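Di-haem cytochrome c peroxidase family protein (PDB 6NX0) is a diheme enzyme of the cytochrome c peroxidase and MauG family that carries two covalently attached hemes c and probably reduces hydrogen peroxide using electrons from a cytochrome c. Local coordinates at residues Gly204-Phe207 with Asn213-Ser216. Sequence-based numbering, arbitrary orientation.
Sequences GPLF and NNAS. With HEC (heme c), chain B; NO3 (nitrate ion), chain H.
Asn214 and Phe207 both hold CG beside their own backbone N and anti to the carbonyl carbon (chi1 -63° and -55°); this turns the Asn214 amide so that ND2 reaches back to Leu206 O and swings the Phe207 ring along the returning loop. Leu206 O thereby accepts two hydrogen bonds from one residue. The backbone N of Asn214 lies 3.0 Å from it, nearly in line with the carbonyl bond, while ND2 of the same residue reaches Leu206 O at 2.9 Å from a more bent direction, with a C=O...N angle of 129°. ND2 also donates to Leu114 O and OD1 accepts from Lys223, so both ends of the amide are engaged and its rotation is fixed. Phe207 packs beside this polar grip: Asn214 O sits at the ring edge, 3.8 Å from CD1, and CE1 comes within 3.4 Å of Ser216 C. Leu206 CB covers one ring face. A water lies 2.6 Å from Phe207 O and 3.0 Å from Asn214 O, placed to link the two backbones. Towards the heme whose iron carries a water ligand, Pro205 lays its ring against the porphyrin, with CB 3.5 Å from CHC. The contact thus ties the C-terminal end of heme-pocket helix 203-207 to the loop entering helix 217-225, where Ser216 is the N-cap through Ala219 N and Leu220 packs against Leu206, Phe207 and Asn214.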
loop_
_atom_site.group_PDB
_atom_site.type_symbol
_atom_site.label_atom_id
_atom_site.label_comp_id
_atom_site.label_asym_id
_atom_site.label_seq_id
_atom_site.Cartn_x
_atom_site.Cartn_y
_atom_site.Cartn_z
ATOM N N GLY A 204 8.772 -4.916 10.926
ATOM C CA GLY A 204 8.332 -5.989 10.070
ATOM C C GLY A 204 9.427 -6.533 9.174
ATOM O O GLY A 204 9.895 -7.661 9.354
ATOM N N PRO A 205 9.857 -5.742 8.180
ATOM C CA PRO A 205 10.874 -6.259 7.248
ATOM C C PRO A 205 12.186 -6.623 7.917
ATOM O O PRO A 205 12.819 -7.601 7.513
ATOM C CB PRO A 205 11.053 -5.103 6.252
ATOM C CG PRO A 205 10.478 -3.896 6.929
ATOM C CD PRO A 205 9.342 -4.431 7.740
ATOM N N LEU A 206 12.615 -5.874 8.941
ATOM C CA LEU A 206 13.918 -6.146 9.543
ATOM C C LEU A 206 13.990 -7.544 10.153
ATOM O O LEU A 206 15.024 -8.199 10.061
ATOM C CB LEU A 206 14.256 -5.098 10.598
ATOM C CG LEU A 206 14.694 -3.726 10.081
ATOM C CD1 LEU A 206 14.736 -2.745 11.240
ATOM C CD2 LEU A 206 16.043 -3.782 9.358
ATOM N N PHE A 207 12.918 -8.005 10.816
ATOM C CA PHE A 207 13.004 -9.241 11.594
ATOM C C PHE A 207 12.210 -10.395 11.004
ATOM O O PHE A 207 12.270 -11.503 11.547
ATOM C CB PHE A 207 12.598 -8.958 13.044
ATOM C CG PHE A 207 13.404 -7.860 13.644
ATOM C CD1 PHE A 207 14.771 -8.014 13.765
ATOM C CD2 PHE A 207 12.827 -6.665 14.022
ATOM C CE1 PHE A 207 15.563 -6.999 14.311
ATOM C CE2 PHE A 207 13.602 -5.649 14.563
ATOM C CZ PHE A 207 14.974 -5.821 14.697
ATOM N N ASN A 213 15.338 -10.847 7.508
ATOM C CA ASN A 213 15.811 -12.017 8.266
ATOM C C ASN A 213 16.914 -11.705 9.281
ATOM O O ASN A 213 17.773 -12.546 9.574
ATOM C CB ASN A 213 16.290 -13.094 7.298
ATOM C CG ASN A 213 16.606 -14.390 7.974
ATOM O OD1 ASN A 213 15.901 -14.837 8.871
ATOM N ND2 ASN A 213 17.686 -15.018 7.521
ATOM N N ASN A 214 16.901 -10.532 9.890
ATOM C CA ASN A 214 17.726 -10.376 11.085
ATOM C C ASN A 214 17.135 -11.207 12.217
ATOM O O ASN A 214 15.917 -11.327 12.363
ATOM C CB ASN A 214 17.842 -8.909 11.478
ATOM C CG ASN A 214 18.541 -8.087 10.417
ATOM O OD1 ASN A 214 19.739 -8.234 10.193
ATOM N ND2 ASN A 214 17.791 -7.266 9.722
ATOM N N ALA A 215 18.011 -11.803 13.032
ATOM C CA ALA A 215 17.554 -12.808 13.982
ATOM C C ALA A 215 16.761 -12.196 15.130
ATOM O O ALA A 215 15.823 -12.813 15.650
ATOM C CB ALA A 215 18.767 -13.578 14.517
ATOM N N SER A 216 17.123 -10.989 15.540
ATOM C CA SER A 216 16.548 -10.329 16.691
ATOM C C SER A 216 17.056 -8.903 16.697
ATOM O O SER A 216 18.048 -8.584 16.036
ATOM C CB SER A 216 16.961 -11.003 17.995
ATOM O OG SER A 216 18.349 -10.782 18.209
HETATM FE FE HEC B . 8.765 -2.704 2.832
HETATM C CHA HEC B . 5.323 -2.425 3.124
HETATM C CHB HEC B . 9.124 0.309 4.354
HETATM C CHC HEC B . 12.083 -3.379 3.434
HETATM C CHD HEC B . 8.425 -5.837 1.441
HETATM N NA HEC B . 7.468 -1.294 3.506
HETATM C C1A HEC B . 6.092 -1.380 3.566
HETATM C C2A HEC B . 5.582 -0.155 4.118
HETATM C C3A HEC B . 6.634 0.642 4.354
HETATM C C4A HEC B . 7.840 -0.091 4.067
HETATM C CMA HEC B . 6.613 2.008 5.029
HETATM C CAA HEC B . 4.095 0.147 4.378
HETATM C CBA HEC B . 3.504 0.919 3.212
HETATM C CGA HEC B . 2.014 1.116 3.319
HETATM O O1A HEC B . 1.497 1.899 2.469
HETATM O O2A HEC B . 1.350 0.401 4.131
HETATM N NB HEC B . 10.312 -1.754 3.738
HETATM C C1B HEC B . 10.231 -0.502 4.332
HETATM C C2B HEC B . 11.527 -0.180 4.865
HETATM C C3B HEC B . 12.329 -1.238 4.708
HETATM C C4B HEC B . 11.586 -2.226 3.963
HETATM C CMB HEC B . 11.857 1.143 5.564
HETATM C CAB HEC B . 13.816 -1.391 5.085
HETATM C CBB HEC B . 13.961 -1.398 6.627
HETATM N NC HEC B . 10.005 -4.282 2.483
HETATM C C1C HEC B . 11.363 -4.325 2.771
HETATM C C2C HEC B . 11.904 -5.469 2.073
HETATM C C3C HEC B . 10.918 -6.150 1.483
HETATM C C4C HEC B . 9.693 -5.427 1.761
HETATM C CMC HEC B . 13.408 -5.760 1.946
HETATM C CAC HEC B . 11.054 -7.209 0.375
HETATM C CBC HEC B . 11.644 -8.520 0.912
HETATM N ND HEC B . 7.180 -3.867 2.328
HETATM C C1D HEC B . 7.280 -5.140 1.732
HETATM C C2D HEC B . 5.951 -5.683 1.613
HETATM C C3D HEC B . 5.017 -4.678 2.184
HETATM C C4D HEC B . 5.835 -3.573 2.604
HETATM C CMD HEC B . 5.604 -7.075 1.121
HETATM C CAD HEC B . 3.490 -4.807 2.333
HETATM C CBD HEC B . 3.247 -5.790 3.455
HETATM C CGD HEC B . 1.828 -5.749 3.995
HETATM O O1D HEC B . 1.013 -4.959 3.471
HETATM O O2D HEC B . 1.554 -6.591 4.896
HETATM N N NO3 H . 21.484 -10.205 12.582
HETATM O O1 NO3 H . 20.762 -9.219 12.812
HETATM O O2 NO3 H . 21.000 -11.404 12.615
HETATM O O3 NO3 H . 22.709 -9.972 12.362
HETATM O O HOH W 1 13.514 -12.598 13.532
HETATM O O HOH W 2 8.363 -3.725 4.727
#